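Long-range contacts in DNA replication regulator protein HobA (Helicobacter pylori, PDB 2UVP), which is required for initiation of DNA replication and increases the binding of the initiator DnaA to the oriC region: residues Pro116-Val121 with Ser135-Phe140; His65-Tyr70 with Lys164-Phe169. All blocks are in the same frame, centred on the assembly; numbering follows the deposited sequence.

Contact 1: Pro116-Val121 with Ser135-Phe140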
loop_
_atom_site.group_PDB
_atom_site.type_symbol
_atom_site.label_atom_id
_atom_site.label_comp_id
_atom_site.label_asym_id
_atom_site.label_seq_id
_atom_site.Cartn_x
_atom_site.Cartn_y
_atom_site.Cartn_z
ATOM N N PRO A 116 14.501 -14.268 -13.371
ATOM C CA PRO A 116 14.326 -12.854 -13.021
ATOM C C PRO A 116 15.417 -11.952 -13.595
ATOM O O PRO A 116 16.527 -12.405 -13.847
ATOM C CB PRO A 116 14.433 -12.869 -11.499
ATOM C CG PRO A 116 15.481 -13.961 -11.253
ATOM C CD PRO A 116 15.156 -15.020 -12.276
ATOM N N MET A 117 15.076 -10.678 -13.779
ATOM C CA MET A 117 16.049 -9.639 -14.093
ATOM C C MET A 117 15.683 -8.466 -13.199
ATOM O O MET A 117 14.494 -8.138 -13.080
ATOM C CB MET A 117 15.982 -9.237 -15.576
ATOM C CG MET A 117 16.756 -7.957 -15.884
ATOM S SD MET A 117 16.647 -7.403 -17.600
ATOM C CE MET A 117 17.841 -8.483 -18.376
ATOM N N PHE A 118 16.683 -7.871 -12.549
ATOM C CA PHE A 118 16.453 -6.737 -11.660
ATOM C C PHE A 118 16.492 -5.452 -12.450
ATOM O O PHE A 118 17.471 -5.188 -13.151
ATOM C CB PHE A 118 17.506 -6.657 -10.565
ATOM C CG PHE A 118 17.465 -7.801 -9.609
ATOM C CD1 PHE A 118 16.420 -7.933 -8.700
ATOM C CD2 PHE A 118 18.486 -8.737 -9.605
ATOM C CE1 PHE A 118 16.388 -9.005 -7.794
ATOM C CE2 PHE A 118 18.466 -9.819 -8.708
ATOM C CZ PHE A 118 17.420 -9.952 -7.804
ATOM N N TRP A 119 15.448 -4.648 -12.332
ATOM C CA TRP A 119 15.449 -3.321 -12.966
ATOM C C TRP A 119 15.407 -2.329 -11.838
ATOM O O TRP A 119 14.403 -2.238 -11.117
ATOM C CB TRP A 119 14.219 -3.167 -13.840
ATOM C CG TRP A 119 14.045 -1.849 -14.543
ATOM C CD1 TRP A 119 14.812 -0.704 -14.425
ATOM C CD2 TRP A 119 13.006 -1.544 -15.469
ATOM N NE1 TRP A 119 14.297 0.288 -15.239
ATOM C CE2 TRP A 119 13.184 -0.199 -15.878
ATOM C CE3 TRP A 119 11.926 -2.272 -15.977
ATOM C CZ2 TRP A 119 12.343 0.413 -16.809
ATOM C CZ3 TRP A 119 11.092 -1.676 -16.898
ATOM C CH2 TRP A 119 11.306 -0.330 -17.310
ATOM N N HIS A 120 16.505 -1.603 -11.633
ATOM C CA HIS A 120 16.547 -0.704 -10.479
ATOM C C HIS A 120 16.761 0.716 -10.955
ATOM O O HIS A 120 17.574 0.942 -11.853
ATOM C CB HIS A 120 17.638 -1.093 -9.475
ATOM C CG HIS A 120 17.748 -0.137 -8.334
ATOM N ND1 HIS A 120 16.851 -0.128 -7.284
ATOM C CD2 HIS A 120 18.583 0.915 -8.126
ATOM C CE1 HIS A 120 17.170 0.848 -6.451
ATOM N NE2 HIS A 120 18.187 1.519 -6.965
ATOM N N VAL A 121 16.055 1.654 -10.330
ATOM C CA VAL A 121 16.198 3.076 -10.651
ATOM C C VAL A 121 16.614 3.894 -9.447
ATOM O O VAL A 121 15.901 3.959 -8.441
ATOM C CB VAL A 121 14.881 3.663 -11.207
ATOM C CG1 VAL A 121 15.099 5.122 -11.623
ATOM C CG2 VAL A 121 14.397 2.805 -12.376
ATOM N N SER A 135 25.112 -9.295 -8.047
ATOM C CA SER A 135 25.039 -10.738 -8.277
ATOM C C SER A 135 25.060 -11.142 -9.758
ATOM O O SER A 135 25.168 -10.291 -10.642
ATOM C CB SER A 135 23.814 -11.329 -7.568
ATOM O OG SER A 135 22.620 -11.068 -8.288
ATOM N N LYS A 136 24.968 -12.448 -10.002
ATOM C CA LYS A 136 24.983 -13.037 -11.339
ATOM C C LYS A 136 23.689 -12.742 -12.094
ATOM O O LYS A 136 23.659 -12.798 -13.327
ATOM C CB LYS A 136 25.156 -14.571 -11.266
ATOM C CG LYS A 136 25.756 -15.113 -9.956
ATOM C CD LYS A 136 24.673 -15.306 -8.870
ATOM C CE LYS A 136 25.227 -15.063 -7.466
ATOM N NZ LYS A 136 25.923 -13.749 -7.341
ATOM N N ILE A 137 22.616 -12.451 -11.358
ATOM C CA ILE A 137 21.302 -12.281 -11.973
ATOM C C ILE A 137 21.376 -11.093 -12.941
ATOM O O ILE A 137 22.015 -10.091 -12.635
ATOM C CB ILE A 137 20.157 -12.108 -10.921
ATOM C CG1 ILE A 137 19.899 -13.419 -10.163
ATOM C CG2 ILE A 137 18.826 -11.737 -11.594
ATOM C CD1 ILE A 137 20.794 -13.661 -8.977
ATOM N N PRO A 138 20.769 -11.231 -14.129
ATOM C CA PRO A 138 20.714 -10.143 -15.098
ATOM C C PRO A 138 20.081 -8.892 -14.498
ATOM O O PRO A 138 19.266 -8.994 -13.571
ATOM C CB PRO A 138 19.832 -10.715 -16.206
ATOM C CG PRO A 138 19.979 -12.195 -16.085
ATOM C CD PRO A 138 20.106 -12.452 -14.630
ATOM N N SER A 139 20.483 -7.719 -14.992
ATOM C CA SER A 139 19.934 -6.463 -14.487
ATOM C C SER A 139 19.831 -5.361 -15.551
ATOM O O SER A 139 20.494 -5.407 -16.592
ATOM C CB SER A 139 20.710 -5.983 -13.260
ATOM O OG SER A 139 22.058 -5.715 -13.590
ATOM N N PHE A 140 18.962 -4.394 -15.285
ATOM C CA PHE A 140 18.755 -3.228 -16.139
ATOM C C PHE A 140 18.829 -2.095 -15.148
ATOM O O PHE A 140 17.858 -1.818 -14.431
ATOM C CB PHE A 140 17.347 -3.349 -16.725
ATOM C CG PHE A 140 16.959 -2.301 -17.754
ATOM C CD1 PHE A 140 15.607 -1.955 -17.879
ATOM C CD2 PHE A 140 17.876 -1.749 -18.655
ATOM C CE1 PHE A 140 15.163 -1.040 -18.865
ATOM C CE2 PHE A 140 17.448 -0.840 -19.641
ATOM C CZ PHE A 140 16.089 -0.478 -19.738
#
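Phe118 pairs with Ser139 and Trp119 with Phe140 in parallel register, joining strand 116-121 to the start of strand 139-143. The backbone bonds alternate as parallel pairing requires: Phe118 N donates to Pro138 O at 3.0 Å, Phe118 O accepts from Phe140 N at 2.7 Å, and His120 N reaches Phe140 O at 3.1 Å, the last the most bent of the three at 143°. Three CA-H...O contacts fill in between, from Met117 to Pro138 O, from Ser139 to Phe118 O and from Trp119 to Phe140 O. The ladder continues beyond the segment, where His120 bonds to the backbone of Trp142.

Helix 127-133 links the two strands in a beta-alpha-beta crossover, and they are neighbours in the five-stranded parallel sheet; strand 55-60 lies along the other edge of 116-121, bonded to Met117 and Trp119. On one face of the sheet, Trp119 and Phe140 lie side by side and point the same way. Phe140 turns its edge to the indole in an edge-to-face pair, with planes at 51°, and its CD1 sits over one face of the indole, 3.6 Å from Trp119 CD2. Both rings also meet Trp142. On the same face Met117 holds CG anti to its N (chi1 167°) and then bends at the thioether, which brings CE to 3.7 Å from Pro138 CB; helix 39-51 covers Met117 and Phe140 here.

The Phe118 side emerges on the opposite face, beneath helix 127-133. Ile137 CG2 comes obliquely to its ring, 3.5 Å from Phe118 CE2, and the same methyl lies 4.0 Å from Pro116 CG, where the two side chains cross nearly at right angles.

Contact 2: His65-Tyr70 with Lys164-Phe169; sequences HWFLNY and KLLQLF
Tyr70 presents one face of its phenol ring to Leu166, whose CD2 methyl sits 3.6 Å from the ring centroid and close to the ring normal, a CH-pi contact displaced slightly toward the rim. The two side chains cross at about a right angle, and the same methyl reaches the edge of the Trp66 indole, 4.1 Å from CZ3, so one methyl sits in the corner formed by the Tyr70 face and the Trp66 edge. One turn further along helix 161-180, Phe169 receives the edge of Tyr70 on its face. This edge-to-face pair is offset, with planes at 79° and Tyr70 CE2 3.6 Å from Phe169 CD2.

Phe67 lies beside this group. With CG anti to the backbone N (chi1 -175°), its ring extends across to helix 161-180, where Leu165 CB lies over one face, 3.9 Å from the centroid. The ring also touches backbone: Phe67 CZ is 3.3 Å from Leu165 O. Phe169 CB meets the ring at its edge, 4.0 Å from Phe67 CZ, while Leu165 CD1 turns to Trp66 CZ2.

The short segments run nearly parallel, at 21° with their axes 11.3 Å apart, a spacing filled by these large rings. Both helices pack on the same side of the parallel sheet: Phe67 and Leu165 rest on Val121, and Phe169 on Trp119. Away from the sheet another protein chain comes up to the contact, and Trp66 and Tyr70 each make an edge-to-face pair with an aromatic side chain of that chain.

Cohesion between the helices thus comes from ring and methyl packing, since Leu165 O is already bonded to Phe169 N within its helix. The Tyr70 hydroxyl takes its strongest polar partner, an acidic side chain, from the other chain, with a weak bond to Lys170 in its own, so its polar chemistry serves mainly the link between chains.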
loop_
_atom_site.group_PDB
_atom_site.type_symbol
_atom_site.label_atom_id
_atom_site.label_comp_id
_atom_site.label_asym_id
_atom_site.label_seq_id
_atom_site.Cartn_x
_atom_site.Cartn_y
_atom_site.Cartn_z
ATOM N N HIS A 65 9.779 6.299 -5.815
ATOM C CA HIS A 65 8.628 5.392 -5.697
ATOM C C HIS A 65 7.551 5.750 -6.715
ATOM O O HIS A 65 6.915 4.851 -7.269
ATOM C CB HIS A 65 8.028 5.390 -4.289
ATOM C CG HIS A 65 8.899 4.755 -3.260
ATOM N ND1 HIS A 65 8.493 4.590 -1.948
ATOM C CD2 HIS A 65 10.132 4.198 -3.344
ATOM C CE1 HIS A 65 9.454 3.992 -1.265
ATOM N NE2 HIS A 65 10.454 3.732 -2.089
ATOM N N TRP A 66 7.347 7.045 -6.979
ATOM C CA TRP A 66 6.358 7.434 -8.002
ATOM C C TRP A 66 6.708 6.805 -9.359
ATOM O O TRP A 66 5.820 6.425 -10.124
ATOM C CB TRP A 66 6.251 8.955 -8.136
ATOM C CG TRP A 66 7.522 9.608 -8.623
ATOM C CD1 TRP A 66 8.550 10.057 -7.860
ATOM C CD2 TRP A 66 7.894 9.844 -9.991
ATOM N NE1 TRP A 66 9.539 10.600 -8.665
ATOM C CE2 TRP A 66 9.155 10.482 -9.977
ATOM C CE3 TRP A 66 7.266 9.598 -11.222
ATOM C CZ2 TRP A 66 9.821 10.862 -11.162
ATOM C CZ3 TRP A 66 7.928 9.981 -12.410
ATOM C CH2 TRP A 66 9.185 10.617 -12.354
ATOM N N PHE A 67 7.999 6.664 -9.655
ATOM C CA PHE A 67 8.413 6.192 -10.977
ATOM C C PHE A 67 8.309 4.664 -11.057
ATOM O O PHE A 67 7.973 4.106 -12.100
ATOM C CB PHE A 67 9.813 6.694 -11.329
ATOM C CG PHE A 67 10.253 6.336 -12.730
ATOM C CD1 PHE A 67 9.536 6.795 -13.846
ATOM C CD2 PHE A 67 11.367 5.519 -12.929
ATOM C CE1 PHE A 67 9.964 6.488 -15.167
ATOM C CE2 PHE A 67 11.787 5.180 -14.241
ATOM C CZ PHE A 67 11.062 5.665 -15.356
ATOM N N LEU A 68 8.570 3.999 -9.936
ATOM C CA LEU A 68 8.263 2.563 -9.804
ATOM C C LEU A 68 6.782 2.338 -10.156
ATOM O O LEU A 68 6.446 1.498 -10.984
ATOM C CB LEU A 68 8.537 2.102 -8.363
ATOM C CG LEU A 68 8.940 0.656 -8.040
ATOM C CD1 LEU A 68 8.610 0.312 -6.599
ATOM C CD2 LEU A 68 8.510 -0.426 -8.989
ATOM N N ASN A 69 5.900 3.116 -9.529
ATOM C CA ASN A 69 4.464 3.048 -9.791
ATOM C C ASN A 69 4.156 3.280 -11.274
ATOM O O ASN A 69 3.364 2.537 -11.889
ATOM C CB ASN A 69 3.782 4.082 -8.879
ATOM C CG ASN A 69 2.268 4.047 -8.942
ATOM O OD1 ASN A 69 1.672 3.825 -9.985
ATOM N ND2 ASN A 69 1.632 4.320 -7.792
ATOM N N TYR A 70 4.810 4.282 -11.848
ATOM C CA TYR A 70 4.650 4.603 -13.271
ATOM C C TYR A 70 5.042 3.420 -14.152
ATOM O O TYR A 70 4.323 3.089 -15.088
ATOM C CB TYR A 70 5.537 5.788 -13.592
ATOM C CG TYR A 70 5.381 6.322 -15.003
ATOM C CD1 TYR A 70 4.366 7.209 -15.323
ATOM C CD2 TYR A 70 6.287 5.951 -16.005
ATOM C CE1 TYR A 70 4.240 7.723 -16.630
ATOM C CE2 TYR A 70 6.171 6.455 -17.313
ATOM C CZ TYR A 70 5.152 7.347 -17.607
ATOM O OH TYR A 70 4.997 7.883 -18.875
ATOM N N LYS A 164 13.419 13.165 -17.783
ATOM C CA LYS A 164 14.285 12.197 -18.446
ATOM C C LYS A 164 13.869 10.778 -18.104
ATOM O O LYS A 164 13.899 9.885 -18.949
ATOM C CB LYS A 164 15.748 12.442 -18.047
ATOM C CG LYS A 164 16.261 13.793 -18.578
ATOM C CD LYS A 164 17.787 14.005 -18.335
ATOM C CE LYS A 164 18.141 15.420 -18.854
ATOM N NZ LYS A 164 19.558 15.769 -18.620
ATOM N N LEU A 165 13.443 10.575 -16.863
ATOM C CA LEU A 165 12.938 9.253 -16.483
ATOM C C LEU A 165 11.728 8.850 -17.348
ATOM O O LEU A 165 11.683 7.742 -17.867
ATOM C CB LEU A 165 12.610 9.200 -14.988
ATOM C CG LEU A 165 13.826 9.247 -14.040
ATOM C CD1 LEU A 165 13.363 9.384 -12.602
ATOM C CD2 LEU A 165 14.708 7.993 -14.213
ATOM N N LEU A 166 10.758 9.749 -17.488
ATOM C CA LEU A 166 9.600 9.496 -18.358
ATOM C C LEU A 166 10.047 9.199 -19.784
ATOM O O LEU A 166 9.523 8.301 -20.452
ATOM C CB LEU A 166 8.636 10.688 -18.354
ATOM C CG LEU A 166 7.989 11.048 -17.023
ATOM C CD1 LEU A 166 6.985 12.148 -17.280
ATOM C CD2 LEU A 166 7.291 9.836 -16.424
ATOM N N GLN A 167 11.007 9.989 -20.250
ATOM C CA GLN A 167 11.428 9.907 -21.632
ATOM C C GLN A 167 12.107 8.547 -21.886
ATOM O O GLN A 167 11.851 7.880 -22.907
ATOM C CB GLN A 167 12.363 11.066 -21.938
ATOM C CG GLN A 167 12.649 11.165 -23.421
ATOM C CD GLN A 167 13.653 12.257 -23.740
ATOM O OE1 GLN A 167 13.912 13.143 -22.922
ATOM N NE2 GLN A 167 14.274 12.150 -24.915
ATOM N N LEU A 168 12.942 8.117 -20.944
ATOM C CA LEU A 168 13.597 6.797 -21.080
ATOM C C LEU A 168 12.579 5.660 -20.994
ATOM O O LEU A 168 12.688 4.660 -21.712
ATOM C CB LEU A 168 14.669 6.606 -20.014
ATOM C CG LEU A 168 15.899 7.515 -20.187
ATOM C CD1 LEU A 168 16.669 7.502 -18.879
ATOM C CD2 LEU A 168 16.779 7.090 -21.425
ATOM N N PHE A 169 11.595 5.795 -20.106
ATOM C CA PHE A 169 10.568 4.771 -20.080
ATOM C C PHE A 169 9.840 4.674 -21.405
ATOM O O PHE A 169 9.591 3.589 -21.926
ATOM C CB PHE A 169 9.520 4.997 -18.982
ATOM C CG PHE A 169 8.484 3.928 -19.004
ATOM C CD1 PHE A 169 8.754 2.710 -18.397
ATOM C CD2 PHE A 169 7.299 4.092 -19.725
ATOM C CE1 PHE A 169 7.820 1.650 -18.458
ATOM C CE2 PHE A 169 6.351 3.041 -19.806
ATOM C CZ PHE A 169 6.627 1.815 -19.161
#

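Overall arrangement
Contact 1 joins two neighbouring strands of the parallel sheet, and contact 2 joins two helices that pack against that sheet; their centres are about 17 Å apart. They meet directly where strand 116-121 lies under the helices: Val121 CG1 is 3.9 Å from Leu165 CD2 and 4.0 Å from Phe67 CD2, and Trp119 CH2 is 4.1 Å from Phe169 CD1. Along the chain, contact 1 is nested within the loop closed by contact 2. Ser139 of contact 1 lies about 6 Å, side chain to side chain, from Glu149, a ligand of calcium whose physiological relevance is not known, whereas contact 2 is away from such sites and faces another protein chain.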